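Local coordinates for thymocyte nuclear protein 1 (Leishmania major, PDB 2AR1) that is of unknown function but carries an EVE domain of the PUA clan and may recognise modified bases in nucleic acid, at residues S134-E137 with L138-M141; Y159-I162 with L163-N166. One frame throughout, in Å; residues are numbered along the deposited sequence.

Interaction 1: S134-E137 with L138-M141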
ATOM      1  N   SER A 134       5.084  18.641   4.689  1.00 18.18           N
ATOM      2  CA  SER A 134       5.715  19.686   5.480  1.00 14.98           C
ATOM      3  C   SER A 134       7.025  19.155   6.112  1.00 14.13           C
ATOM      4  O   SER A 134       7.450  19.597   7.182  1.00 16.05           O
ATOM      5  CB  SER A 134       4.722  20.137   6.591  1.00 18.24           C
ATOM      6  OG  SER A 134       3.547  20.642   6.030  1.00 19.42           O
ATOM      7  N   ARG A 135       7.708  18.234   5.428  1.00 14.64           N
ATOM      8  CA  ARG A 135       9.012  17.773   5.905  1.00 15.48           C
ATOM      9  C   ARG A 135       9.949  17.757   4.716  1.00 16.16           C
ATOM     10  O   ARG A 135       9.655  17.182   3.679  1.00 15.63           O
ATOM     11  CB  ARG A 135       8.962  16.394   6.533  1.00 17.17           C
ATOM     12  CG  ARG A 135       8.005  16.326   7.749  1.00 17.77           C
ATOM     13  CD  ARG A 135       8.597  17.130   8.879  1.00 19.19           C
ATOM     14  NE  ARG A 135       7.776  16.936  10.073  1.00 19.24           N
ATOM     15  CZ  ARG A 135       6.603  17.524  10.281  1.00 18.84           C
ATOM     16  NH1 ARG A 135       6.078  18.392   9.440  1.00 21.75           N
ATOM     17  NH2 ARG A 135       5.918  17.190  11.399  1.00 17.51           N
ATOM     18  N   ARG A 136      11.105  18.335   4.877  1.00 15.12           N
ATOM     19  CA  ARG A 136      12.091  18.375   3.756  1.00 15.16           C
ATOM     20  C   ARG A 136      12.487  16.954   3.320  1.00 16.83           C
ATOM     21  O   ARG A 136      12.699  16.695   2.102  1.00 15.75           O
ATOM     22  CB  ARG A 136      13.362  19.045   4.243  1.00 14.47           C
ATOM     23  CG  ARG A 136      14.507  19.111   3.197  1.00 17.87           C
ATOM     24  CD  ARG A 136      13.972  19.671   1.953  1.00 16.75           C
ATOM     25  NE  ARG A 136      15.032  19.981   1.008  1.00 26.33           N
ATOM     26  CZ  ARG A 136      14.886  20.829  -0.013  1.00 28.89           C
ATOM     27  NH1 ARG A 136      13.722  21.456  -0.222  1.00 36.51           N
ATOM     28  NH2 ARG A 136      15.902  21.039  -0.823  1.00 25.52           N
ATOM     29  N   GLU A 137      12.578  16.042   4.291  1.00 14.58           N
ATOM     30  CA  GLU A 137      13.047  14.671   4.115  1.00 15.26           C
ATOM     31  C   GLU A 137      12.118  13.880   3.217  1.00 16.33           C
ATOM     32  O   GLU A 137      12.511  12.880   2.661  1.00 17.59           O
ATOM     33  CB  GLU A 137      13.192  14.040   5.476  1.00 13.79           C
ATOM     34  CG  GLU A 137      14.357  14.657   6.216  1.00 12.74           C
ATOM     35  CD  GLU A 137      14.040  15.835   7.106  1.00 16.91           C
ATOM     36  OE1 GLU A 137      12.968  16.454   6.936  1.00 18.72           O
ATOM     37  OE2 GLU A 137      14.946  16.177   7.909  1.00 18.52           O
ATOM     38  N   LEU A 138      10.888  14.393   3.046  1.00 15.22           N
ATOM     39  CA  LEU A 138       9.892  13.653   2.293  1.00 18.33           C
ATOM     40  C   LEU A 138       9.602  14.317   0.948  1.00 17.14           C
ATOM     41  O   LEU A 138       8.729  13.829   0.237  1.00 17.77           O
ATOM     42  CB  LEU A 138       8.622  13.516   3.123  1.00 18.56           C
ATOM     43  CG  LEU A 138       8.781  12.857   4.489  1.00 17.95           C
ATOM     44  CD1 LEU A 138       7.374  12.828   5.142  1.00 22.15           C
ATOM     45  CD2 LEU A 138       9.450  11.581   4.332  1.00 16.11           C
ATOM     46  N   GLN A 139      10.286  15.429   0.598  1.00 20.53           N
ATOM     47  CA  GLN A 139      10.022  16.250  -0.599  1.00 19.35           C
ATOM     48  C   GLN A 139       9.952  15.460  -1.900  1.00 20.04           C
ATOM     49  O   GLN A 139       9.235  15.847  -2.824  1.00 20.77           O
ATOM     50  CB  GLN A 139      11.088  17.385  -0.712  1.00 18.96           C
ATOM     51  CG  GLN A 139      10.656  18.569  -1.525  1.00 28.12           C
ATOM     52  CD  GLN A 139       9.523  19.351  -0.880  1.00 27.91           C
ATOM     53  OE1 GLN A 139       8.748  18.821  -0.109  1.00 32.16           O
ATOM     54  NE2 GLN A 139       9.432  20.598  -1.217  1.00 32.65           N
ATOM     55  N   LYS A 140      10.713  14.377  -1.994  1.00 18.41           N
ATOM     56  CA  LYS A 140      10.817  13.553  -3.247  1.00 18.93           C
ATOM     57  C   LYS A 140       9.916  12.326  -3.269  1.00 20.42           C
ATOM     58  O   LYS A 140      10.106  11.463  -4.113  1.00 20.25           O
ATOM     59  CB  LYS A 140      12.289  13.053  -3.578  1.00 22.27           C
ATOM     60  CG  LYS A 140      13.466  14.023  -3.329  1.00 26.24           C
ATOM     61  CD  LYS A 140      14.853  13.280  -3.341  1.00 34.57           C
ATOM     62  CE  LYS A 140      15.220  12.782  -4.710  1.00 37.29           C
ATOM     63  NZ  LYS A 140      16.515  11.980  -4.723  1.00 45.34           N
ATOM     64  N   MET A 141       9.060  12.117  -2.270  1.00 14.09           N
ATOM     65  CA  MET A 141       8.124  10.969  -2.331  1.00 15.28           C
ATOM     66  C   MET A 141       7.273  11.021  -3.622  1.00 13.63           C
ATOM     67  O   MET A 141       6.770  12.034  -4.096  1.00 17.66           O
ATOM     68  CB  MET A 141       7.159  10.849  -1.085  1.00 15.83           C
ATOM     69  CG  MET A 141       7.790  10.760   0.265  1.00 17.72           C
ATOM     70  SD  MET A 141       6.474  10.567   1.526  1.00 21.22           S
ATOM     71  CE  MET A 141       6.143   8.822   1.369  1.00 21.87           C
TER
HETATM   72  O   HOH W   1      12.079  12.416  -0.042  1.00 23.49           O

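Interaction 2: Y159-I162 with L163-N166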
ATOM      1  N   TYR A 159      10.847   6.197   4.626  1.00 16.85           N
ATOM      2  CA  TYR A 159      10.293   5.204   5.579  1.00 15.64           C
ATOM      3  C   TYR A 159      10.718   5.607   6.965  1.00 18.18           C
ATOM      4  O   TYR A 159       9.870   5.772   7.842  1.00 16.01           O
ATOM      5  CB  TYR A 159      10.716   3.823   5.232  1.00 17.18           C
ATOM      6  CG  TYR A 159      10.077   2.816   6.100  1.00 16.70           C
ATOM      7  CD1 TYR A 159       8.737   2.441   5.882  1.00 17.56           C
ATOM      8  CD2 TYR A 159      10.795   2.205   7.070  1.00 19.11           C
ATOM      9  CE1 TYR A 159       8.144   1.427   6.636  1.00 15.24           C
ATOM     10  CE2 TYR A 159      10.223   1.181   7.866  1.00 17.08           C
ATOM     11  CZ  TYR A 159       8.909   0.787   7.628  1.00 15.49           C
ATOM     12  OH  TYR A 159       8.483  -0.224   8.503  1.00 15.76           O
ATOM     13  N   ALA A 160      12.011   5.788   7.182  1.00 18.51           N
ATOM     14  CA  ALA A 160      12.597   6.099   8.521  1.00 19.95           C
ATOM     15  C   ALA A 160      11.931   7.382   9.076  1.00 19.33           C
ATOM     16  O   ALA A 160      11.547   7.437  10.246  1.00 17.33           O
ATOM     17  CB  ALA A 160      14.038   6.376   8.337  1.00 22.21           C
ATOM     18  N   TYR A 161      11.870   8.419   8.239  1.00 16.46           N
ATOM     19  CA  TYR A 161      11.358   9.740   8.675  1.00 16.51           C
ATOM     20  C   TYR A 161       9.882   9.667   9.101  1.00 15.24           C
ATOM     21  O   TYR A 161       9.434  10.206  10.175  1.00 16.28           O
ATOM     22  CB  TYR A 161      11.681  10.758   7.596  1.00 16.84           C
ATOM     23  CG  TYR A 161      11.657  12.124   8.260  1.00 16.00           C
ATOM     24  CD1 TYR A 161      10.453  12.842   8.466  1.00 19.15           C
ATOM     25  CD2 TYR A 161      12.843  12.663   8.818  1.00 13.80           C
ATOM     26  CE1 TYR A 161      10.452  14.050   9.074  1.00 14.37           C
ATOM     27  CE2 TYR A 161      12.868  13.887   9.437  1.00 16.87           C
ATOM     28  CZ  TYR A 161      11.666  14.606   9.614  1.00 12.21           C
ATOM     29  OH  TYR A 161      11.528  15.835  10.302  1.00 15.92           O
ATOM     30  N   ILE A 162       9.119   8.894   8.333  1.00 17.21           N
ATOM     31  CA  ILE A 162       7.680   8.701   8.575  1.00 17.76           C
ATOM     32  C   ILE A 162       7.429   7.970   9.885  1.00 16.90           C
ATOM     33  O   ILE A 162       6.585   8.420  10.638  1.00 16.36           O
ATOM     34  CB  ILE A 162       6.960   8.103   7.343  1.00 19.52           C
ATOM     35  CG1 ILE A 162       7.023   9.109   6.228  1.00 15.51           C
ATOM     36  CG2 ILE A 162       5.594   7.552   7.640  1.00 18.71           C
ATOM     37  CD1 ILE A 162       6.519   8.640   4.797  1.00 18.41           C
ATOM     38  N   LEU A 163       8.182   6.944  10.179  1.00 14.51           N
ATOM     39  CA  LEU A 163       8.074   6.202  11.425  1.00 13.91           C
ATOM     40  C   LEU A 163       8.466   7.132  12.564  1.00 13.81           C
ATOM     41  O   LEU A 163       7.811   7.138  13.609  1.00 13.19           O
ATOM     42  CB  LEU A 163       8.863   4.901  11.383  1.00 14.22           C
ATOM     43  CG  LEU A 163       8.016   3.746  10.780  1.00 14.15           C
ATOM     44  CD1 LEU A 163       7.649   3.832   9.378  1.00 12.14           C
ATOM     45  CD2 LEU A 163       8.792   2.493  10.984  1.00 18.66           C
ATOM     46  N   ARG A 164       9.473   7.972  12.388  1.00 15.42           N
ATOM     47  CA  ARG A 164       9.877   8.981  13.377  1.00 15.26           C
ATOM     48  C   ARG A 164       8.735   9.937  13.665  1.00 15.22           C
ATOM     49  O   ARG A 164       8.478  10.337  14.774  1.00 13.59           O
ATOM     50  CB  ARG A 164      11.134   9.713  12.901  1.00 15.17           C
ATOM     51  CG  ARG A 164      11.282  11.087  13.434  1.00 17.78           C
ATOM     52  CD  ARG A 164      12.256  12.007  12.677  1.00 19.95           C
ATOM     53  NE  ARG A 164      12.270  13.316  13.332  1.00 21.70           N
ATOM     54  CZ  ARG A 164      13.234  14.230  13.267  1.00 20.05           C
ATOM     55  NH1 ARG A 164      14.320  13.995  12.585  1.00 22.49           N
ATOM     56  NH2 ARG A 164      13.121  15.362  13.979  1.00 16.49           N
ATOM     57  N   MET A 165       8.103  10.405  12.612  1.00 14.76           N
ATOM     58  CA  MET A 165       6.929  11.280  12.760  1.00 15.69           C
ATOM     59  C   MET A 165       5.765  10.671  13.578  1.00 14.47           C
ATOM     60  O   MET A 165       5.095  11.364  14.368  1.00 13.77           O
ATOM     61  CB  MET A 165       6.421  11.714  11.406  1.00 19.54           C
ATOM     62  CG  MET A 165       7.359  12.658  10.717  1.00 19.08           C
ATOM     63  SD  MET A 165       6.876  12.933   8.964  1.00 17.69           S
ATOM     64  CE  MET A 165       5.513  13.861   9.127  1.00 16.98           C
ATOM     65  N   ASN A 166       5.510   9.379  13.351  1.00 13.56           N
ATOM     66  CA  ASN A 166       4.486   8.708  14.157  1.00 12.71           C
ATOM     67  C   ASN A 166       4.863   8.740  15.635  1.00 13.43           C
ATOM     68  O   ASN A 166       3.999   8.976  16.514  1.00 11.69           O
ATOM     69  CB  ASN A 166       4.220   7.278  13.707  1.00 14.11           C
ATOM     70  CG  ASN A 166       3.238   6.568  14.626  1.00 14.65           C
ATOM     71  OD1 ASN A 166       2.115   7.049  14.828  1.00 15.27           O
ATOM     72  ND2 ASN A 166       3.638   5.433  15.177  1.00 17.90           N
TER

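Interaction 1: S134-E137 with L138-M141
Arg135 and Leu138 meet across one turn of 3-10 helix, in the connection between helices 129-132 and 142-145 of the EVE domain. The aliphatic root of the arginine lies alongside the leucine. Arg135 CB is 4.1 Å from Leu138 CG, and CD1 of the leucine is equally near. The two side chains then part. Leu138 carries its CG beside its own backbone N (chi1 -57°), which sets the branch next to Arg135 CB. The leucine is buried, while the arginine chain bends at its second torsion and runs away from it. The guanidinium group turns back along the chain instead. Its NH1 donates to Ser134 O at 2.9 Å, and that oxygen lies close to the guanidinium plane. The donor itself stands above the carbonyl plane of Ser134. NH1 also forms a salt bridge with Glu131, so one nitrogen is gripped from two residues.

The backbone holds the turn with two successive i to i+3 bonds. Leu138 N donates to Arg135 O and Gln139 N to Arg136 O, each at 3.1 Å. Gln139 CB also lies 3.3 Å from Arg136 O. Gln139 CG comes obliquely to the Arg136 guanidinium in a loose contact between two exposed side chains.

A type I beta turn from Leu138 to Met141 begins where the 3-10 turn ends, and shares Leu138 with it. It is closed by the bond from Met141 N to Leu138 O. Beside it a water joins the two segments: it donates to Glu137 O at 2.8 Å and accepts from Lys140 N at 3.1 Å.

Interaction 2: Y159-I162 with L163-N166
Leu163 sets its CD1 methyl over the face of the Tyr159 ring, one turn back along the chain. CD1 sits 3.7 Å from the ring centroid and close to its normal, a CH-pi contact over the middle of the face. The second methyl, CD2, lies farther out, 3.7 Å from Tyr159 CE2 and equally near Tyr159 OH. Tyr159 holds CG opposite its backbone N (chi1 -175°), which swings the ring along the helix toward Leu163. The Tyr159 ring also meets that of Tyr21.

Tyr161 is touched by two residues, three and four positions on. Arg164 is extended from CG to NE, and its chain runs over one face of the ring. CD makes a CH-pi contact 4.0 Å from the centroid, offset toward the rim. Farther along, the hydroxyl of Tyr161 lies over the centre of the guanidinium, and the ring and guanidinium planes are tilted 35° apart. The charge of this group is met by Glu168, which forms a salt bridge with NE.

All these side chains project from helix 156-169, the last helix of the chain, and the pairs follow its i to i+3 and i to i+4 spacing. Its backbone bonds here are regular: Leu163, Arg164, Met165 and Asn166 each donate to the carbonyl four residues earlier. Ile162 and Met165 face inward, where both pack on Leu127 of strand 113-128.

Met165 reaches Tyr161 at the ring edge. Its CG lies beside the backbone N (chi1 -69°), which carries SD up to that edge, and a bend at the last torsion turns CE away from the ring. SD lies near the ring plane in a Met-aromatic contact, 3.6 Å from Tyr161 CD1.

Interaction 1 lies against the helix that carries interaction 2, and their centres are about 11 Å apart. Tyr161 is the main meeting point. Arg135 CD packs on Tyr161 OH at 3.5 Å, and Glu137 CD lies 3.3 Å from Tyr161 CE2. The tyrosine therefore touches the 134-137 segment as well as its own helical neighbours. Met165 also takes part, since its CE lies 3.8 Å from Arg135 CG. At the other end of the 134-141 segment, Met141 CE meets Ile162 CD1 at 3.5 Å, in a buried apolar contact. Together these contacts pack the 134-141 connection onto helix 156-169. Both interactions lie on the same side of the chain's centre.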